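Local structure of Rep protein (Adeno-associated virus - 5, 1M55) at residues Q80-S85 with Q159-W164; S71-K76 with E95-S100; R10-V15 with I123-N128. The protein probably nicks viral DNA as the metal-dependent endonuclease domain of a rolling-circle-type replication initiator that binds the viral origin. All coordinates share one frame; numbering follows the deposited sequence.

Contact 1. Residues Q80-S85 with Q159-W164. With ZN (zinc ion), chain C.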
loop_
_atom_site.group_PDB
_atom_site.type_symbol
_atom_site.label_atom_id
_atom_site.label_comp_id
_atom_site.label_asym_id
_atom_site.label_seq_id
_atom_site.Cartn_x
_atom_site.Cartn_y
_atom_site.Cartn_z
ATOM N N GLN A 80 -3.646 -1.200 -1.066
ATOM C CA GLN A 80 -3.691 -2.152 -2.165
ATOM C C GLN A 80 -2.321 -2.295 -2.827
ATOM O O GLN A 80 -1.696 -1.301 -3.206
ATOM C CB GLN A 80 -4.753 -1.748 -3.192
ATOM C CG GLN A 80 -4.900 -2.737 -4.334
ATOM C CD GLN A 80 -6.237 -2.618 -5.023
ATOM O OE1 GLN A 80 -7.259 -3.010 -4.474
ATOM N NE2 GLN A 80 -6.238 -2.076 -6.232
ATOM N N PHE A 81 -1.847 -3.535 -2.904
ATOM C CA PHE A 81 -0.561 -3.866 -3.515
ATOM C C PHE A 81 -0.812 -4.231 -4.981
ATOM O O PHE A 81 -1.638 -5.102 -5.283
ATOM C CB PHE A 81 0.080 -5.043 -2.767
ATOM C CG PHE A 81 1.458 -5.401 -3.253
ATOM C CD1 PHE A 81 1.824 -6.733 -3.416
ATOM C CD2 PHE A 81 2.387 -4.409 -3.561
ATOM C CE1 PHE A 81 3.095 -7.073 -3.885
ATOM C CE2 PHE A 81 3.660 -4.742 -4.030
ATOM C CZ PHE A 81 4.010 -6.077 -4.191
ATOM N N GLU A 82 -0.087 -3.573 -5.880
ATOM C CA GLU A 82 -0.249 -3.798 -7.312
ATOM C C GLU A 82 1.065 -4.006 -8.052
ATOM O O GLU A 82 2.129 -3.564 -7.611
ATOM C CB GLU A 82 -0.965 -2.604 -7.957
ATOM C CG GLU A 82 -2.383 -2.363 -7.466
ATOM C CD GLU A 82 -2.991 -1.089 -8.023
ATOM O OE1 GLU A 82 -2.366 -0.438 -8.887
ATOM O OE2 GLU A 82 -4.102 -0.733 -7.594
ATOM N N LYS A 83 0.964 -4.681 -9.192
ATOM C CA LYS A 83 2.099 -4.929 -10.068
ATOM C C LYS A 83 1.863 -3.963 -11.231
ATOM O O LYS A 83 1.032 -4.223 -12.106
ATOM C CB LYS A 83 2.080 -6.377 -10.558
ATOM C CG LYS A 83 3.230 -6.757 -11.469
ATOM C CD LYS A 83 3.143 -8.232 -11.852
ATOM C CE LYS A 83 4.425 -8.719 -12.524
ATOM N NZ LYS A 83 4.715 -7.990 -13.791
ATOM N N GLY A 84 2.506 -2.802 -11.169
ATOM C CA GLY A 84 2.349 -1.811 -12.215
ATOM C C GLY A 84 3.191 -2.118 -13.436
ATOM O O GLY A 84 3.884 -3.139 -13.486
ATOM N N SER A 85 3.149 -1.228 -14.421
ATOM C CA SER A 85 3.924 -1.422 -15.640
ATOM C C SER A 85 5.426 -1.321 -15.365
ATOM O O SER A 85 6.224 -2.031 -15.981
ATOM C CB SER A 85 3.507 -0.396 -16.694
ATOM O OG SER A 85 3.391 0.890 -16.109
ATOM N N GLN A 159 -6.385 -9.354 -11.332
ATOM C CA GLN A 159 -5.056 -9.956 -11.413
ATOM C C GLN A 159 -4.598 -9.970 -12.870
ATOM O O GLN A 159 -5.423 -10.096 -13.777
ATOM C CB GLN A 159 -5.081 -11.377 -10.849
ATOM C CG GLN A 159 -5.447 -11.440 -9.377
ATOM C CD GLN A 159 -5.346 -12.840 -8.821
ATOM O OE1 GLN A 159 -6.289 -13.624 -8.907
ATOM N NE2 GLN A 159 -4.198 -13.166 -8.250
ATOM N N PRO A 160 -3.281 -9.878 -13.120
ATOM C CA PRO A 160 -2.180 -9.770 -12.156
ATOM C C PRO A 160 -1.861 -8.370 -11.615
ATOM O O PRO A 160 -0.974 -8.234 -10.767
ATOM C CB PRO A 160 -1.001 -10.340 -12.936
ATOM C CG PRO A 160 -1.268 -9.831 -14.312
ATOM C CD PRO A 160 -2.753 -10.077 -14.485
ATOM N N GLU A 161 -2.539 -7.328 -12.101
ATOM C CA GLU A 161 -2.270 -5.983 -11.582
ATOM C C GLU A 161 -2.541 -5.985 -10.079
ATOM O O GLU A 161 -1.730 -5.497 -9.291
ATOM C CB GLU A 161 -3.131 -4.916 -12.258
ATOM C CG GLU A 161 -2.801 -3.516 -11.739
ATOM C CD GLU A 161 -3.611 -2.409 -12.379
ATOM O OE1 GLU A 161 -4.380 -2.676 -13.325
ATOM O OE2 GLU A 161 -3.472 -1.255 -11.926
ATOM N N LEU A 162 -3.697 -6.508 -9.690
ATOM C CA LEU A 162 -4.046 -6.613 -8.278
ATOM C C LEU A 162 -3.215 -7.761 -7.721
ATOM O O LEU A 162 -3.253 -8.874 -8.252
ATOM C CB LEU A 162 -5.535 -6.933 -8.103
ATOM C CG LEU A 162 -5.979 -7.324 -6.688
ATOM C CD1 LEU A 162 -5.735 -6.170 -5.733
ATOM C CD2 LEU A 162 -7.444 -7.724 -6.685
ATOM N N GLN A 163 -2.444 -7.481 -6.676
ATOM C CA GLN A 163 -1.609 -8.495 -6.045
ATOM C C GLN A 163 -2.146 -8.883 -4.668
ATOM O O GLN A 163 -2.180 -10.066 -4.325
ATOM C CB GLN A 163 -0.169 -7.999 -5.935
ATOM C CG GLN A 163 0.573 -7.918 -7.264
ATOM C CD GLN A 163 1.052 -9.272 -7.746
ATOM O OE1 GLN A 163 1.654 -10.034 -6.986
ATOM N NE2 GLN A 163 0.804 -9.577 -9.011
ATOM N N TRP A 164 -2.600 -7.894 -3.901
ATOM C CA TRP A 164 -3.128 -8.135 -2.558
ATOM C C TRP A 164 -3.709 -6.828 -2.030
ATOM O O TRP A 164 -3.485 -5.768 -2.610
ATOM C CB TRP A 164 -1.989 -8.585 -1.633
ATOM C CG TRP A 164 -2.399 -9.464 -0.483
ATOM C CD1 TRP A 164 -2.721 -9.065 0.779
ATOM C CD2 TRP A 164 -2.457 -10.894 -0.482
ATOM N NE1 TRP A 164 -2.966 -10.162 1.574
ATOM C CE2 TRP A 164 -2.812 -11.297 0.825
ATOM C CE3 TRP A 164 -2.237 -11.877 -1.455
ATOM C CZ2 TRP A 164 -2.951 -12.641 1.184
ATOM C CZ3 TRP A 164 -2.378 -13.217 -1.097
ATOM C CH2 TRP A 164 -2.731 -13.584 0.213
HETATM ZN ZN ZN C . -1.395 1.395 -8.881
#
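Phe81 is held by three backbone hydrogen bonds to 159-164: its N donates to Trp164 O (2.8 Å), and its O accepts from Gln163 N at 2.9 Å and, more loosely, from Trp164 N at 3.3 Å. Both donors reach the carbonyl from the same face of its plane. With two residues thus set against one, the strands 80-83 and 162-164 form a classic beta bulge, and the register slips by one before Glu82 pairs with Leu162. Beyond the bulge, Lys83 N meets a lone pair of Glu161 O, in the carbonyl plane, at 2.8 Å. Glu82 holds its carboxylate at the zinc: OE1 binds the metal at 2.1 Å, while OE2 accepts from Gln80 NE2 through its anti lone pair, a nearly straight bond (162°) that helps fix the rotation of the carboxylate. Glu161 runs extended alongside Glu82, and the two carboxylates, their planes almost perpendicular, bring Glu161 OE2 to 3.3 Å from Glu82 OE1, a close approach of two acceptors and not a hydrogen bond. Lys157 forms salt bridges with OE2 of both glutamates. The side chain of Gln163 folds back at chi2 (-78°), which carries NE2 to Pro160 O within its own segment and lays the amide beside Lys83 CB. Gln163 CB meets the Phe81 ring obliquely at CD1 (3.5 Å). On the face shared by Glu82 and Leu162, Leu162 CD1 abuts the amide of Gln80, the side chains crossing at about a right angle. Phe81 points to the other face, toward helix 50-71. His89 and His91 of the adjoining strand 88-95 complete the protein ligands of this zinc; lying either side of Leu90, they fit the HUH motif of rolling-circle replication nucleases.

Contact 2. Residues S71-K76 with E95-S100. With ZN (zinc ion), chain D.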
loop_
_atom_site.group_PDB
_atom_site.type_symbol
_atom_site.label_atom_id
_atom_site.label_comp_id
_atom_site.label_asym_id
_atom_site.label_seq_id
_atom_site.Cartn_x
_atom_site.Cartn_y
_atom_site.Cartn_z
ATOM N N SER A 71 -0.776 9.984 14.458
ATOM C CA SER A 71 -2.218 10.197 14.581
ATOM C C SER A 71 -2.734 9.907 15.988
ATOM O O SER A 71 -3.845 10.311 16.342
ATOM C CB SER A 71 -2.969 9.309 13.587
ATOM O OG SER A 71 -2.786 7.937 13.907
ATOM N N LYS A 72 -1.938 9.175 16.764
ATOM C CA LYS A 72 -2.289 8.775 18.127
ATOM C C LYS A 72 -3.621 8.020 18.192
ATOM O O LYS A 72 -4.448 8.253 19.077
ATOM C CB LYS A 72 -2.266 9.974 19.086
ATOM C CG LYS A 72 -0.856 10.518 19.338
ATOM C CD LYS A 72 -0.859 11.647 20.360
ATOM C CE LYS A 72 0.523 12.272 20.520
ATOM N NZ LYS A 72 1.535 11.296 20.994
ATOM N N GLN A 73 -3.823 7.127 17.227
ATOM C CA GLN A 73 -5.021 6.292 17.150
ATOM C C GLN A 73 -4.763 5.176 16.140
ATOM O O GLN A 73 -3.761 5.210 15.419
ATOM C CB GLN A 73 -6.239 7.108 16.699
ATOM C CG GLN A 73 -6.116 7.705 15.305
ATOM C CD GLN A 73 -7.459 8.089 14.727
ATOM O OE1 GLN A 73 -8.243 7.227 14.331
ATOM N NE2 GLN A 73 -7.733 9.379 14.676
ATOM N N GLU A 74 -5.635 4.170 16.119
ATOM C CA GLU A 74 -5.501 3.087 15.153
ATOM C C GLU A 74 -6.208 3.606 13.901
ATOM O O GLU A 74 -7.383 3.330 13.680
ATOM C CB GLU A 74 -6.188 1.814 15.657
ATOM C CG GLU A 74 -6.076 0.612 14.714
ATOM C CD GLU A 74 -4.704 -0.055 14.722
ATOM O OE1 GLU A 74 -3.799 0.396 15.453
ATOM O OE2 GLU A 74 -4.534 -1.054 13.993
ATOM N N SER A 75 -5.498 4.408 13.115
ATOM C CA SER A 75 -6.054 4.995 11.904
ATOM C C SER A 75 -6.649 3.985 10.922
ATOM O O SER A 75 -6.115 2.881 10.739
ATOM C CB SER A 75 -4.986 5.826 11.189
ATOM O OG SER A 75 -4.508 6.878 12.010
ATOM N N LYS A 76 -7.770 4.367 10.313
ATOM C CA LYS A 76 -8.438 3.536 9.320
ATOM C C LYS A 76 -7.590 3.607 8.056
ATOM O O LYS A 76 -6.979 4.650 7.765
ATOM C CB LYS A 76 -9.844 4.062 9.032
ATOM C CG LYS A 76 -10.833 3.856 10.169
ATOM C CD LYS A 76 -11.053 2.376 10.441
ATOM C CE LYS A 76 -12.107 2.157 11.515
ATOM N NZ LYS A 76 -12.439 0.714 11.673
ATOM N N GLU A 95 -6.618 7.468 6.768
ATOM C CA GLU A 95 -7.487 8.591 7.101
ATOM C C GLU A 95 -6.705 9.812 7.567
ATOM O O GLU A 95 -5.643 9.692 8.176
ATOM C CB GLU A 95 -8.552 8.192 8.118
ATOM C CG GLU A 95 -8.061 8.042 9.530
ATOM C CD GLU A 95 -9.181 7.681 10.476
ATOM O OE1 GLU A 95 -10.266 8.297 10.389
ATOM O OE2 GLU A 95 -8.978 6.772 11.301
ATOM N N THR A 96 -7.251 10.988 7.272
ATOM C CA THR A 96 -6.620 12.263 7.601
ATOM C C THR A 96 -6.627 12.663 9.078
ATOM O O THR A 96 -5.811 13.482 9.504
ATOM C CB THR A 96 -7.284 13.400 6.806
ATOM O OG1 THR A 96 -8.682 13.455 7.128
ATOM C CG2 THR A 96 -7.139 13.161 5.315
ATOM N N SER A 97 -7.561 12.105 9.842
ATOM C CA SER A 97 -7.710 12.414 11.262
ATOM C C SER A 97 -6.398 12.535 12.037
ATOM O O SER A 97 -5.574 11.616 12.045
ATOM C CB SER A 97 -8.618 11.372 11.923
ATOM O OG SER A 97 -9.042 11.779 13.216
ATOM N N GLY A 98 -6.199 13.691 12.662
ATOM C CA GLY A 98 -5.006 13.922 13.457
ATOM C C GLY A 98 -3.748 14.328 12.714
ATOM O O GLY A 98 -2.735 14.637 13.348
ATOM N N ILE A 99 -3.802 14.351 11.385
ATOM C CA ILE A 99 -2.636 14.711 10.579
ATOM C C ILE A 99 -2.945 15.915 9.687
ATOM O O ILE A 99 -3.739 15.806 8.750
ATOM C CB ILE A 99 -2.207 13.530 9.666
ATOM C CG1 ILE A 99 -2.157 12.215 10.459
ATOM C CG2 ILE A 99 -0.850 13.826 9.024
ATOM C CD1 ILE A 99 -1.030 12.126 11.460
ATOM N N SER A 100 -2.345 17.064 9.982
ATOM C CA SER A 100 -2.581 18.250 9.168
ATOM C C SER A 100 -1.779 18.152 7.873
ATOM O O SER A 100 -0.656 17.636 7.858
ATOM C CB SER A 100 -2.224 19.531 9.933
ATOM O OG SER A 100 -0.825 19.676 10.107
HETATM ZN ZN ZN D . -10.135 6.798 13.126
HETATM O O HOH W 1 -10.391 9.157 13.334
HETATM O O HOH W 2 -9.869 4.447 13.366
HETATM O O HOH W 3 -5.081 9.255 10.765
#
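Gln73 and Glu95 approach from opposite directions and meet at a zinc ion, the amide and carboxylate planes turned 65° apart. Gln73 OE1 binds the metal at 2.3 Å and Glu95 OE2 at 2.2 Å; two waters are further ligands. One of these waters also accepts from Gln73 NE2 and donates to Glu95 OE1, bridging the second atoms of the two groups, while the other donates to Glu74 O. Both side chains leave the backbone with CG between N and the carbonyl carbon (chi1 62° for Gln73, 75° for Glu95) and then run extended to the metal. Glu95 OE2 is gripped again by Lys76 N, at 2.9 Å and from above the carboxylate plane, and Glu95 N returns a bond to Lys76 O. Ser97 OG lies 3.1 Å from Gln73 NE2. A third water accepts from Ser75 OG and donates to the carbonyls of Glu95 and Ser97, joining the two loops. Farther along, Ile99 CD1 packs on Ser71, 3.7 Å from its N. The contact thus ties the loop between helix 50-71 and strand 77-83 to the turn leading from strand 88-95 into helix 101-118, with Ile99 wedged between the two helices.

Contact 3. Residues R10-V15 with I123-N128; sequences RVPFDV and IEPQIN
Neither backbone is regular where Pro12 faces Pro125, their CA atoms 6.3 Å apart, and the 123-128 chain kinks through an inverse gamma turn centred on Gln126. The two proline rings cross at a slant, Pro12 CG touching Pro125 CB at 3.6 Å. Ile127 sits next to this pair and spreads its branches over two partners. With CG1 turned away from its own carbonyl carbon (chi1 -65°) and the chain then extended, CD1 lies over Pro12, 3.9 Å from CA, while CG2 rests against the aliphatic part of Arg10, 3.7 Å from CD. The contact joins the loop leaving strand 3-10 to the one that runs from helix 101-118 toward strand 131-133, two strands paired in the sheet of the Rep nuclease domain; the backbone of Arg10 is hydrogen-bonded to that of Trp130, just past 123-128. Ile59 of helix 50-71 and Phe120 also touch Pro12, and Val116 of helix 101-118 packs on Pro125, so the apolar patch continues onto both helices. Arg10 stretches from CG to NE past Ile127 and carries its guanidinium to Asn128, at the end of 123-128. There NH1 makes a short but bent, weak bond to Asn128 O (2.8 Å, 128°), which lies at the guanidinium edge near its plane. A water in that plane accepts from Arg10 NH1 and from Asn128 ND2, giving the two residues a second, indirect connection.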
loop_
_atom_site.group_PDB
_atom_site.type_symbol
_atom_site.label_atom_id
_atom_site.label_comp_id
_atom_site.label_asym_id
_atom_site.label_seq_id
_atom_site.Cartn_x
_atom_site.Cartn_y
_atom_site.Cartn_z
ATOM N N ARG A 10 6.658 2.613 -3.833
ATOM C CA ARG A 10 7.202 1.681 -4.812
ATOM C C ARG A 10 8.020 0.683 -4.003
ATOM O O ARG A 10 8.848 1.072 -3.179
ATOM C CB ARG A 10 8.049 2.426 -5.839
ATOM C CG ARG A 10 7.192 3.256 -6.781
ATOM C CD ARG A 10 8.020 4.148 -7.671
ATOM N NE ARG A 10 7.197 4.748 -8.715
ATOM C CZ ARG A 10 7.603 5.724 -9.519
ATOM N NH1 ARG A 10 8.827 6.221 -9.401
ATOM N NH2 ARG A 10 6.788 6.193 -10.454
ATOM N N VAL A 11 7.743 -0.596 -4.207
ATOM C CA VAL A 11 8.389 -1.674 -3.459
ATOM C C VAL A 11 9.737 -2.152 -4.008
ATOM O O VAL A 11 9.804 -2.750 -5.085
ATOM C CB VAL A 11 7.416 -2.883 -3.322
ATOM C CG1 VAL A 11 8.066 -4.024 -2.559
ATOM C CG2 VAL A 11 6.143 -2.443 -2.618
ATOM N N PRO A 12 10.828 -1.905 -3.258
ATOM C CA PRO A 12 12.175 -2.314 -3.667
ATOM C C PRO A 12 12.372 -3.804 -3.367
ATOM O O PRO A 12 11.952 -4.280 -2.313
ATOM C CB PRO A 12 13.083 -1.462 -2.765
ATOM C CG PRO A 12 12.167 -0.388 -2.187
ATOM C CD PRO A 12 10.886 -1.129 -2.010
ATOM N N PHE A 13 13.024 -4.529 -4.271
ATOM C CA PHE A 13 13.261 -5.959 -4.065
ATOM C C PHE A 13 14.486 -6.502 -4.808
ATOM O O PHE A 13 15.020 -7.551 -4.452
ATOM C CB PHE A 13 12.021 -6.768 -4.480
ATOM C CG PHE A 13 11.747 -6.751 -5.961
ATOM C CD1 PHE A 13 12.350 -7.680 -6.808
ATOM C CD2 PHE A 13 10.905 -5.796 -6.512
ATOM C CE1 PHE A 13 12.121 -7.653 -8.180
ATOM C CE2 PHE A 13 10.668 -5.761 -7.882
ATOM C CZ PHE A 13 11.278 -6.692 -8.718
ATOM N N ASP A 14 14.901 -5.805 -5.860
ATOM C CA ASP A 14 16.036 -6.223 -6.685
ATOM C C ASP A 14 17.336 -5.739 -6.050
ATOM O O ASP A 14 17.570 -4.530 -5.975
ATOM C CB ASP A 14 15.867 -5.619 -8.082
ATOM C CG ASP A 14 16.742 -6.277 -9.125
ATOM O OD1 ASP A 14 16.181 -6.803 -10.105
ATOM O OD2 ASP A 14 17.978 -6.245 -8.996
ATOM N N VAL A 15 18.199 -6.667 -5.638
ATOM C CA VAL A 15 19.460 -6.295 -4.995
ATOM C C VAL A 15 20.426 -5.511 -5.878
ATOM O O VAL A 15 21.319 -4.833 -5.373
ATOM C CB VAL A 15 20.198 -7.513 -4.371
ATOM C CG1 VAL A 15 19.305 -8.201 -3.352
ATOM C CG2 VAL A 15 20.650 -8.486 -5.449
ATOM N N ILE A 123 19.801 0.505 4.031
ATOM C CA ILE A 123 20.153 0.723 2.627
ATOM C C ILE A 123 19.070 1.569 1.952
ATOM O O ILE A 123 17.886 1.235 2.021
ATOM C CB ILE A 123 20.293 -0.625 1.865
ATOM C CG1 ILE A 123 21.392 -1.486 2.500
ATOM C CG2 ILE A 123 20.569 -0.383 0.379
ATOM C CD1 ILE A 123 22.771 -0.863 2.474
ATOM N N GLU A 124 19.469 2.672 1.324
ATOM C CA GLU A 124 18.520 3.550 0.638
ATOM C C GLU A 124 18.090 2.938 -0.692
ATOM O O GLU A 124 18.938 2.617 -1.528
ATOM C CB GLU A 124 19.160 4.914 0.359
ATOM C CG GLU A 124 19.508 5.738 1.592
ATOM C CD GLU A 124 18.301 6.408 2.233
ATOM O OE1 GLU A 124 17.205 6.407 1.628
ATOM O OE2 GLU A 124 18.454 6.952 3.349
ATOM N N PRO A 125 16.776 2.750 -0.905
ATOM C CA PRO A 125 16.322 2.172 -2.176
ATOM C C PRO A 125 16.648 3.098 -3.352
ATOM O O PRO A 125 16.432 4.311 -3.278
ATOM C CB PRO A 125 14.811 2.045 -1.972
ATOM C CG PRO A 125 14.689 1.828 -0.493
ATOM C CD PRO A 125 15.662 2.840 0.055
ATOM N N GLN A 126 17.183 2.519 -4.423
ATOM C CA GLN A 126 17.545 3.272 -5.623
ATOM C C GLN A 126 16.375 3.337 -6.607
ATOM O O GLN A 126 16.468 2.879 -7.749
ATOM C CB GLN A 126 18.782 2.655 -6.291
ATOM C CG GLN A 126 20.028 2.666 -5.414
ATOM C CD GLN A 126 20.367 4.055 -4.896
ATOM O OE1 GLN A 126 20.695 4.957 -5.666
ATOM N NE2 GLN A 126 20.261 4.239 -3.587
ATOM N N ILE A 127 15.256 3.860 -6.124
ATOM C CA ILE A 127 14.045 4.011 -6.921
ATOM C C ILE A 127 13.625 5.464 -6.762
ATOM O O ILE A 127 13.549 5.977 -5.639
ATOM C CB ILE A 127 12.897 3.098 -6.406
ATOM C CG1 ILE A 127 13.265 1.625 -6.579
ATOM C CG2 ILE A 127 11.600 3.409 -7.145
ATOM C CD1 ILE A 127 12.178 0.674 -6.140
ATOM N N ASN A 128 13.388 6.141 -7.878
ATOM C CA ASN A 128 12.985 7.539 -7.831
ATOM C C ASN A 128 11.622 7.697 -7.165
ATOM O O ASN A 128 10.704 6.930 -7.444
ATOM C CB ASN A 128 12.935 8.133 -9.241
ATOM C CG ASN A 128 12.627 9.624 -9.232
ATOM O OD1 ASN A 128 13.266 10.398 -8.516
ATOM N ND2 ASN A 128 11.638 10.030 -10.019
HETATM O O HOH W 4 9.378 8.515 -11.173
#

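Contacts 1 and 2 lie on opposite sides of the chain's centre, about 26 Å between their centres, and each holds a separate zinc. Contact 1 includes the end of strand 77-83 and contact 2 the loop leading into it; strand 88-95 gives His89 and His91 to one zinc and Glu95 to the other. The zinc of contact 1 is probably that of the nuclease active site. Contact 3 is about 17 Å from contact 1, centre to centre, and meets it directly where Phe81 CE2 packs against Val11 CG2 at 3.7 Å. The Arg10 side chain is about 9 Å from the zinc of contact 1. Contact 2 remains separate from contact 3, their nearest atoms about 18 Å apart.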